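PDB 6FTH: extracellular solute-binding protein, family 1 from Bifidobacterium longum subsp. infantis, which probably binds human milk oligosaccharides outside the cell and hands them to an ABC transporter for uptake. Local coordinates for residues A[28-36]-A[83-91]; A[37-48]-A[397-408]. All coordinates share one frame; numbering follows the deposited sequence.

Interaction 1. Residues A[28-36]-A[83-91]; sequences PIVSVLVVK and IADVSLHAF
Strands 29-36 and 86-88 run parallel in the mixed sheet of the N-terminal lobe, in the strand order 2-1-3 expected of a periplasmic-binding-protein fold, with helix 67-80 in the connection between them. Val32 pairs with Val86, Leu33 with Ser87 and Val34 with Leu88. Ser31, Leu33 and Val35 alternate with Val86 and Leu88 in the regular parallel pattern, Leu33 using both its N and its O: Val86 N to Ser31 O, Leu33 N to Val86 O (2.8 Å), Leu88 N to Leu33 O, Val35 N to Leu88 O.

On one face Val32 and Val86 stand side by side, their CG1 methyls 4.0 Å apart, while Val34 CG2 meets Leu88 CD1; Phe341 of strand 339-343 packs on Val86 and Leu88. On the other face Leu33 CB rests on Ala84 CB at 3.9 Å, and Leu33 and Val35 both touch Trp70 of helix 67-80.

Past the strand, His89 has positive phi (65°), and its ring brings CD2, edge on and in plane, to 3.2 Å from Val35 O. Asp339 and Glu67 take up its ND1 and NE2.

At the start of the pairing, side chains replace the regular pattern. Asp85 OD2 accepts Ser31 N from above the carboxylate plane and shares a water with Ile29 O. In return, Ser31 OG, turned by a chi1 of 52° to lie between its own N and carbonyl carbon, receives Asp85 N at 3.0 Å in an almost straight bond (176°).

Interaction 2. Residues A[37-48]-A[397-408]; sequences RPATDKIANMQW and MGDNLFPGLADR
Arg37, its CG trans to the backbone N (chi1 -172°) and the rest of the chain stretched straight as far as NE, reaches across to Asp407, and NE donates to Asp407 OD1 at 2.8 Å. This salt bridge uses NE and one oxygen only; the oxygen lies in the guanidinium plane, and the carboxylate is turned 89° to that plane. Met397 CE sits over one face of the same guanidinium, 3.6 Å above it and toward the rim, and NH1 is held by Pro38 O. Arg408 crosses the aliphatic part of Arg37 at about a right angle, one face of its guanidinium against Arg37 CG. Asp407 serves both arginines, its OD2 taking Arg408 NH1 on the syn lone pair at 2.8 Å, and Glu67 forms a salt bridge with Arg408 NE.

Next along the chain, a type II beta turn from Arg37 to Thr40 sets Ala39 against the Schellman motif that ends helix 390-398 at Asn400. Phe402 N donates to Ala39 O on a lone pair in the carbonyl plane, and Asp41 N returns a bond to Phe402 O, making one isolated beta bridge between Thr40 and Phe402. Thr40 OG1 closes the turn on Arg37 O at 2.7 Å.

Farther on, Trp48 NE1 donates to Pro403 O, which lies in the indole plane although the bond is bent (136°). Met46 runs out extended to lay SD and CE along the backbone of Pro403 and Gly404, its SD 3.7 Å from Gly404 CA. Leu405 fits between Trp48 CZ2, 4.0 Å from its CG, and Ile43.

Asp41 is steadied by its own segment: OD1 accepts both Lys42 N and Asn45 ND2 from the same face of the carboxylate, while a water joins OD2 to Leu401 O.

In the fold
From the N terminus the chain lays down strand 29-36, then passes at once through 37-48 into helix 47-56. It comes back through that helix, runs along strand 59-66 parallel to the first strand, then through helix 67-80 to 83-91, where interaction 1 closes a loop of 46 residues. Interaction 2 closes a far longer one of 348 residues, bringing 397-408 from the end of helix 390-398 onto the exit of the first strand. The two closures cross, since 28-36 precedes 37-48 while 83-91 lies between 37-48 and 397-408. Their centres are about 17 Å apart, and they meet where Lys36 NZ hydrogen-bonds Asp41 O, Val34 packs on Ile43 and His89 touches Arg408, tying sheet to late loop.

Interaction 1. Residues A[28-36]-A[83-91]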
loop_
_atom_site.group_PDB
_atom_site.type_symbol
_atom_site.label_atom_id
_atom_site.label_comp_id
_atom_site.label_asym_id
_atom_site.label_seq_id
_atom_site.Cartn_x
_atom_site.Cartn_y
_atom_site.Cartn_z
ATOM N N PRO A 28 23.859 28.760 -4.333
ATOM C CA PRO A 28 22.512 28.907 -3.779
ATOM C C PRO A 28 22.257 27.863 -2.711
ATOM O O PRO A 28 22.664 26.704 -2.838
ATOM C CB PRO A 28 21.597 28.704 -4.995
ATOM C CG PRO A 28 22.424 27.944 -5.981
ATOM C CD PRO A 28 23.832 28.394 -5.761
ATOM N N ILE A 29 21.569 28.287 -1.651
ATOM C CA ILE A 29 21.208 27.402 -0.551
ATOM C C ILE A 29 19.779 26.920 -0.756
ATOM O O ILE A 29 18.891 27.687 -1.144
ATOM C CB ILE A 29 21.377 28.087 0.819
ATOM C CG1 ILE A 29 22.826 28.522 1.024
ATOM C CG2 ILE A 29 20.988 27.120 1.933
ATOM C CD1 ILE A 29 23.025 29.354 2.285
ATOM N N VAL A 30 19.576 25.628 -0.535
ATOM C CA VAL A 30 18.271 24.987 -0.640
ATOM C C VAL A 30 18.103 24.175 0.628
ATOM O O VAL A 30 18.894 23.270 0.888
ATOM C CB VAL A 30 18.184 24.065 -1.871
ATOM C CG1 VAL A 30 16.812 23.382 -1.936
ATOM C CG2 VAL A 30 18.468 24.834 -3.155
ATOM N N SER A 31 17.089 24.501 1.422
ATOM C CA SER A 31 16.753 23.669 2.568
ATOM C C SER A 31 15.870 22.517 2.106
ATOM O O SER A 31 14.971 22.706 1.283
ATOM C CB SER A 31 16.034 24.472 3.653
ATOM O OG SER A 31 14.917 25.185 3.139
ATOM N N VAL A 32 16.166 21.321 2.599
ATOM C CA VAL A 32 15.477 20.104 2.173
ATOM C C VAL A 32 15.036 19.322 3.405
ATOM O O VAL A 32 15.866 18.742 4.114
ATOM C CB VAL A 32 16.348 19.233 1.262
ATOM C CG1 VAL A 32 15.536 18.042 0.773
ATOM C CG2 VAL A 32 16.873 20.024 0.088
ATOM N N LEU A 33 13.729 19.287 3.648
ATOM C CA LEU A 33 13.180 18.408 4.667
ATOM C C LEU A 33 12.984 17.026 4.060
ATOM O O LEU A 33 12.381 16.896 2.984
ATOM C CB LEU A 33 11.837 18.942 5.169
ATOM C CG LEU A 33 11.031 17.975 6.047
ATOM C CD1 LEU A 33 11.714 17.734 7.372
ATOM C CD2 LEU A 33 9.609 18.528 6.262
ATOM N N VAL A 34 13.494 16.001 4.737
ATOM C CA VAL A 34 13.303 14.619 4.306
ATOM C C VAL A 34 12.704 13.839 5.461
ATOM O O VAL A 34 13.321 13.726 6.525
ATOM C CB VAL A 34 14.608 13.949 3.851
ATOM C CG1 VAL A 34 14.310 12.563 3.256
ATOM C CG2 VAL A 34 15.390 14.828 2.891
ATOM N N VAL A 35 11.515 13.303 5.248
ATOM C CA VAL A 35 10.876 12.389 6.183
ATOM C C VAL A 35 11.442 11.009 5.873
ATOM O O VAL A 35 11.367 10.543 4.727
ATOM C CB VAL A 35 9.347 12.421 6.033
ATOM C CG1 VAL A 35 8.681 11.507 7.036
ATOM C CG2 VAL A 35 8.816 13.858 6.155
ATOM N N LYS A 36 12.056 10.383 6.874
ATOM C CA LYS A 36 12.910 9.219 6.684
ATOM C C LYS A 36 12.212 7.896 6.994
ATOM O O LYS A 36 11.470 7.762 7.978
ATOM C CB LYS A 36 14.149 9.333 7.576
ATOM C CG LYS A 36 15.083 10.493 7.251
ATOM C CD LYS A 36 15.874 10.361 5.925
ATOM C CE LYS A 36 16.865 9.207 5.924
ATOM N NZ LYS A 36 17.757 9.279 7.146
ATOM N N ILE A 83 7.598 25.951 6.008
ATOM C CA ILE A 83 7.958 24.825 5.152
ATOM C C ILE A 83 9.351 25.033 4.576
ATOM O O ILE A 83 9.760 26.161 4.272
ATOM C CB ILE A 83 6.902 24.546 4.066
ATOM C CG1 ILE A 83 6.860 25.655 3.033
ATOM C CG2 ILE A 83 5.502 24.370 4.707
ATOM C CD1 ILE A 83 6.039 25.268 1.816
ATOM N N ALA A 84 10.086 23.934 4.447
ATOM C CA ALA A 84 11.392 23.976 3.812
ATOM C C ALA A 84 11.237 24.284 2.326
ATOM O O ALA A 84 10.156 24.136 1.743
ATOM C CB ALA A 84 12.090 22.630 3.970
ATOM N N ASP A 85 12.330 24.735 1.707
ATOM C CA ASP A 85 12.294 25.000 0.273
ATOM C C ASP A 85 11.803 23.771 -0.482
ATOM O O ASP A 85 10.939 23.864 -1.366
ATOM C CB ASP A 85 13.686 25.382 -0.233
ATOM C CG ASP A 85 14.211 26.666 0.385
ATOM O OD1 ASP A 85 13.398 27.505 0.850
ATOM O OD2 ASP A 85 15.452 26.827 0.388
ATOM N N VAL A 86 12.364 22.616 -0.148
ATOM C CA VAL A 86 11.999 21.335 -0.738
ATOM C C VAL A 86 11.667 20.377 0.394
ATOM O O VAL A 86 12.385 20.326 1.397
ATOM C CB VAL A 86 13.172 20.765 -1.555
ATOM C CG1 VAL A 86 12.880 19.336 -1.977
ATOM C CG2 VAL A 86 13.457 21.640 -2.771
ATOM N N SER A 87 10.580 19.624 0.244
ATOM C CA SER A 87 10.232 18.592 1.202
ATOM C C SER A 87 9.993 17.276 0.471
ATOM O O SER A 87 9.277 17.238 -0.540
ATOM C CB SER A 87 9.004 18.997 2.011
ATOM O OG SER A 87 9.163 20.301 2.551
ATOM N N LEU A 88 10.573 16.206 1.007
ATOM C CA LEU A 88 10.495 14.867 0.436
ATOM C C LEU A 88 9.734 13.941 1.385
ATOM O O LEU A 88 10.075 13.851 2.576
ATOM C CB LEU A 88 11.894 14.297 0.209
ATOM C CG LEU A 88 12.900 15.158 -0.570
ATOM C CD1 LEU A 88 14.182 14.343 -0.772
ATOM C CD2 LEU A 88 12.353 15.706 -1.924
ATOM N N HIS A 89 8.725 13.224 0.864
ATOM C CA HIS A 89 7.963 12.249 1.658
ATOM C C HIS A 89 7.180 12.956 2.768
ATOM O O HIS A 89 6.955 12.402 3.853
ATOM C CB HIS A 89 8.869 11.121 2.192
ATOM C CG HIS A 89 8.158 10.025 2.954
ATOM N ND1 HIS A 89 6.856 9.643 2.702
ATOM C CD2 HIS A 89 8.589 9.223 3.959
ATOM C CE1 HIS A 89 6.513 8.665 3.524
ATOM N NE2 HIS A 89 7.543 8.394 4.299
ATOM N N ALA A 90 6.759 14.186 2.482
ATOM C CA ALA A 90 6.136 15.042 3.481
ATOM C C ALA A 90 4.692 15.390 3.162
ATOM O O ALA A 90 3.827 15.259 4.047
ATOM C CB ALA A 90 6.974 16.320 3.635
ATOM N N PHE A 91 4.409 15.841 1.941
ATOM C CA PHE A 91 3.112 16.406 1.576
ATOM C C PHE A 91 2.457 15.647 0.430
ATOM O O PHE A 91 3.063 15.438 -0.631
ATOM C CB PHE A 91 3.251 17.881 1.205
ATOM C CG PHE A 91 3.844 18.711 2.304
ATOM C CD1 PHE A 91 3.153 18.900 3.482
ATOM C CD2 PHE A 91 5.068 19.321 2.151
ATOM C CE1 PHE A 91 3.714 19.643 4.511
ATOM C CE2 PHE A 91 5.622 20.074 3.169
ATOM C CZ PHE A 91 4.929 20.244 4.346
HETATM O O HOH W 1 16.173 28.064 -1.966
#

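Interaction 2. Residues A[37-48]-A[397-408]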
loop_
_atom_site.group_PDB
_atom_site.type_symbol
_atom_site.label_atom_id
_atom_site.label_comp_id
_atom_site.label_asym_id
_atom_site.label_seq_id
_atom_site.Cartn_x
_atom_site.Cartn_y
_atom_site.Cartn_z
ATOM N N ARG A 37 12.496 6.900 6.165
ATOM C CA ARG A 37 12.130 5.533 6.480
ATOM C C ARG A 37 12.899 5.072 7.719
ATOM O O ARG A 37 14.050 5.469 7.931
ATOM C CB ARG A 37 12.556 4.639 5.327
ATOM C CG ARG A 37 12.087 3.213 5.381
ATOM C CD ARG A 37 12.838 2.435 4.340
ATOM N NE ARG A 37 12.394 1.061 4.202
ATOM C CZ ARG A 37 12.793 0.052 4.973
ATOM N NH1 ARG A 37 13.626 0.253 5.994
ATOM N NH2 ARG A 37 12.349 -1.174 4.735
ATOM N N PRO A 38 12.308 4.210 8.537
ATOM C CA PRO A 38 13.107 3.563 9.577
ATOM C C PRO A 38 14.282 2.807 8.971
ATOM O O PRO A 38 14.264 2.407 7.800
ATOM C CB PRO A 38 12.114 2.605 10.247
ATOM C CG PRO A 38 10.781 3.214 10.012
ATOM C CD PRO A 38 10.879 3.870 8.639
ATOM N N ALA A 39 15.327 2.639 9.777
ATOM C CA ALA A 39 16.481 1.789 9.471
ATOM C C ALA A 39 17.447 2.415 8.482
ATOM O O ALA A 39 18.359 1.713 8.007
ATOM C CB ALA A 39 16.090 0.398 8.954
ATOM N N THR A 40 17.300 3.696 8.170
ATOM C CA THR A 40 18.190 4.413 7.272
ATOM C C THR A 40 19.261 5.171 8.053
ATOM O O THR A 40 19.016 5.662 9.168
ATOM C CB THR A 40 17.382 5.369 6.385
ATOM O OG1 THR A 40 16.557 6.222 7.198
ATOM C CG2 THR A 40 16.511 4.604 5.417
ATOM N N ASP A 41 20.459 5.231 7.474
ATOM C CA ASP A 41 21.527 6.095 7.958
ATOM C C ASP A 41 21.123 7.551 7.757
ATOM O O ASP A 41 20.121 7.877 7.099
ATOM C CB ASP A 41 22.825 5.807 7.188
ATOM C CG ASP A 41 24.090 6.221 7.942
ATOM O OD1 ASP A 41 24.006 6.933 8.967
ATOM O OD2 ASP A 41 25.186 5.816 7.488
ATOM N N LYS A 42 21.881 8.439 8.383
ATOM C CA LYS A 42 21.712 9.857 8.135
ATOM C C LYS A 42 22.084 10.156 6.682
ATOM O O LYS A 42 23.028 9.581 6.142
ATOM C CB LYS A 42 22.630 10.612 9.099
ATOM C CG LYS A 42 22.218 12.032 9.408
ATOM C CD LYS A 42 22.365 12.866 8.156
ATOM C CE LYS A 42 22.357 14.320 8.386
ATOM N NZ LYS A 42 22.014 14.994 7.136
ATOM N N ILE A 43 21.328 11.050 6.038
ATOM C CA ILE A 43 21.572 11.358 4.626
ATOM C C ILE A 43 22.972 11.920 4.409
ATOM O O ILE A 43 23.623 11.622 3.400
ATOM C CB ILE A 43 20.497 12.318 4.082
ATOM C CG1 ILE A 43 19.131 11.655 4.126
ATOM C CG2 ILE A 43 20.816 12.718 2.625
ATOM C CD1 ILE A 43 17.999 12.567 3.614
ATOM N N ALA A 44 23.433 12.787 5.316
ATOM C CA ALA A 44 24.774 13.352 5.190
ATOM C C ALA A 44 25.838 12.266 5.119
ATOM O O ALA A 44 26.914 12.501 4.554
ATOM C CB ALA A 44 25.065 14.308 6.348
ATOM N N ASN A 45 25.564 11.084 5.679
ATOM C CA ASN A 45 26.507 9.969 5.625
ATOM C C ASN A 45 26.461 9.199 4.314
ATOM O O ASN A 45 27.228 8.242 4.161
ATOM C CB ASN A 45 26.263 8.986 6.776
ATOM C CG ASN A 45 26.704 9.544 8.115
ATOM O OD1 ASN A 45 27.494 10.489 8.166
ATOM N ND2 ASN A 45 26.184 8.975 9.198
ATOM N N MET A 46 25.590 9.559 3.371
ATOM C CA MET A 46 25.440 8.801 2.135
ATOM C C MET A 46 26.224 9.455 1.005
ATOM O O MET A 46 26.034 10.639 0.719
ATOM C CB MET A 46 23.962 8.729 1.758
ATOM C CG MET A 46 23.116 8.019 2.810
ATOM S SD MET A 46 21.354 8.166 2.428
ATOM C CE MET A 46 20.604 7.542 3.932
ATOM N N GLN A 47 27.093 8.669 0.356
ATOM C CA GLN A 47 27.917 9.199 -0.725
ATOM C C GLN A 47 27.074 9.810 -1.839
ATOM O O GLN A 47 27.388 10.898 -2.336
ATOM C CB GLN A 47 28.835 8.109 -1.276
ATOM C CG GLN A 47 29.752 8.591 -2.389
ATOM C CD GLN A 47 30.755 9.607 -1.883
ATOM O OE1 GLN A 47 31.471 9.344 -0.922
ATOM N NE2 GLN A 47 30.787 10.779 -2.501
ATOM N N TRP A 48 26.007 9.120 -2.258
ATOM C CA TRP A 48 25.204 9.653 -3.355
ATOM C C TRP A 48 24.660 11.027 -3.021
ATOM O O TRP A 48 24.489 11.859 -3.921
ATOM C CB TRP A 48 24.073 8.684 -3.737
ATOM C CG TRP A 48 23.019 8.485 -2.678
ATOM C CD1 TRP A 48 22.937 7.442 -1.816
ATOM C CD2 TRP A 48 21.917 9.347 -2.371
ATOM N NE1 TRP A 48 21.861 7.596 -0.981
ATOM C CE2 TRP A 48 21.213 8.754 -1.307
ATOM C CE3 TRP A 48 21.448 10.558 -2.901
ATOM C CZ2 TRP A 48 20.071 9.342 -0.744
ATOM C CZ3 TRP A 48 20.313 11.138 -2.347
ATOM C CH2 TRP A 48 19.652 10.533 -1.270
ATOM N N MET A 397 20.383 -2.893 6.590
ATOM C CA MET A 397 19.059 -2.712 7.176
ATOM C C MET A 397 19.061 -3.134 8.644
ATOM O O MET A 397 18.521 -2.427 9.511
ATOM C CB MET A 397 18.045 -3.551 6.394
ATOM C CG MET A 397 17.644 -2.989 5.036
ATOM S SD MET A 397 16.720 -1.442 5.218
ATOM C CE MET A 397 16.104 -1.236 3.566
ATOM N N GLY A 398 19.677 -4.285 8.936
ATOM C CA GLY A 398 19.706 -4.787 10.301
ATOM C C GLY A 398 20.454 -3.866 11.234
ATOM O O GLY A 398 20.086 -3.725 12.402
ATOM N N ASP A 399 21.498 -3.213 10.731
ATOM C CA ASP A 399 22.298 -2.259 11.497
ATOM C C ASP A 399 21.627 -0.894 11.621
ATOM O O ASP A 399 22.180 -0.004 12.280
ATOM C CB ASP A 399 23.673 -2.043 10.841
ATOM C CG ASP A 399 24.584 -3.277 10.895
ATOM O OD1 ASP A 399 24.328 -4.219 11.669
ATOM O OD2 ASP A 399 25.563 -3.292 10.125
ATOM N N ASN A 400 20.469 -0.710 10.986
ATOM C CA ASN A 400 19.786 0.582 10.930
ATOM C C ASN A 400 20.644 1.647 10.254
ATOM O O ASN A 400 20.580 2.838 10.591
ATOM C CB ASN A 400 19.294 1.014 12.312
ATOM C CG ASN A 400 18.170 0.132 12.810
ATOM O OD1 ASN A 400 17.220 -0.144 12.086
ATOM N ND2 ASN A 400 18.288 -0.345 14.042
ATOM N N LEU A 401 21.431 1.224 9.272
ATOM C CA LEU A 401 22.366 2.094 8.577
ATOM C C LEU A 401 22.194 1.968 7.071
ATOM O O LEU A 401 23.163 2.034 6.309
ATOM C CB LEU A 401 23.805 1.785 8.984
ATOM C CG LEU A 401 24.145 2.122 10.436
ATOM C CD1 LEU A 401 25.494 1.496 10.816
ATOM C CD2 LEU A 401 24.166 3.619 10.624
ATOM N N PHE A 402 20.955 1.820 6.606
ATOM C CA PHE A 402 20.753 1.683 5.169
ATOM C C PHE A 402 21.236 2.954 4.474
ATOM O O PHE A 402 20.816 4.054 4.856
ATOM C CB PHE A 402 19.299 1.411 4.803
ATOM C CG PHE A 402 19.138 0.990 3.371
ATOM C CD1 PHE A 402 19.532 -0.280 2.970
ATOM C CD2 PHE A 402 18.638 1.861 2.423
ATOM C CE1 PHE A 402 19.414 -0.679 1.643
ATOM C CE2 PHE A 402 18.528 1.464 1.085
ATOM C CZ PHE A 402 18.919 0.189 0.705
ATOM N N PRO A 403 22.113 2.848 3.435
ATOM C CA PRO A 403 22.708 4.044 2.823
ATOM C C PRO A 403 21.888 4.606 1.671
ATOM O O PRO A 403 22.433 5.084 0.666
ATOM C CB PRO A 403 24.057 3.525 2.327
ATOM C CG PRO A 403 23.709 2.122 1.863
ATOM C CD PRO A 403 22.726 1.612 2.914
ATOM N N GLY A 404 20.584 4.618 1.862
ATOM C CA GLY A 404 19.684 5.255 0.929
ATOM C C GLY A 404 18.343 5.491 1.575
ATOM O O GLY A 404 18.165 5.302 2.778
ATOM N N LEU A 405 17.396 5.930 0.760
ATOM C CA LEU A 405 16.047 6.180 1.232
ATOM C C LEU A 405 15.113 5.000 1.005
ATOM O O LEU A 405 14.018 4.974 1.579
ATOM C CB LEU A 405 15.490 7.416 0.520
ATOM C CG LEU A 405 16.362 8.683 0.612
ATOM C CD1 LEU A 405 15.726 9.864 -0.060
ATOM C CD2 LEU A 405 16.662 9.032 2.068
ATOM N N ALA A 406 15.522 4.031 0.196
ATOM C CA ALA A 406 14.767 2.783 -0.075
ATOM C C ALA A 406 13.400 3.135 -0.670
ATOM O O ALA A 406 13.315 4.062 -1.498
ATOM C CB ALA A 406 14.751 1.893 1.141
ATOM N N ASP A 407 12.345 2.426 -0.261
ATOM C CA ASP A 407 11.037 2.616 -0.867
ATOM C C ASP A 407 10.440 3.985 -0.569
ATOM O O ASP A 407 9.473 4.368 -1.228
ATOM C CB ASP A 407 10.092 1.503 -0.418
ATOM C CG ASP A 407 9.889 1.491 1.072
ATOM O OD1 ASP A 407 10.876 1.271 1.801
ATOM O OD2 ASP A 407 8.763 1.784 1.501
ATOM N N ARG A 408 10.995 4.736 0.374
ATOM C CA ARG A 408 10.534 6.085 0.654
ATOM C C ARG A 408 11.145 7.145 -0.283
ATOM O O ARG A 408 10.893 8.332 -0.104
ATOM C CB ARG A 408 10.852 6.444 2.111
ATOM C CG ARG A 408 9.764 6.127 3.111
ATOM C CD ARG A 408 9.408 4.648 3.205
ATOM N NE ARG A 408 8.770 4.383 4.507
ATOM C CZ ARG A 408 8.463 3.176 4.982
ATOM N NH1 ARG A 408 8.680 2.085 4.266
ATOM N NH2 ARG A 408 7.933 3.065 6.198
HETATM O O HOH W 2 13.925 7.259 3.626
HETATM O O HOH W 3 9.861 -1.664 2.789
HETATM O O HOH W 4 25.219 4.297 5.300
#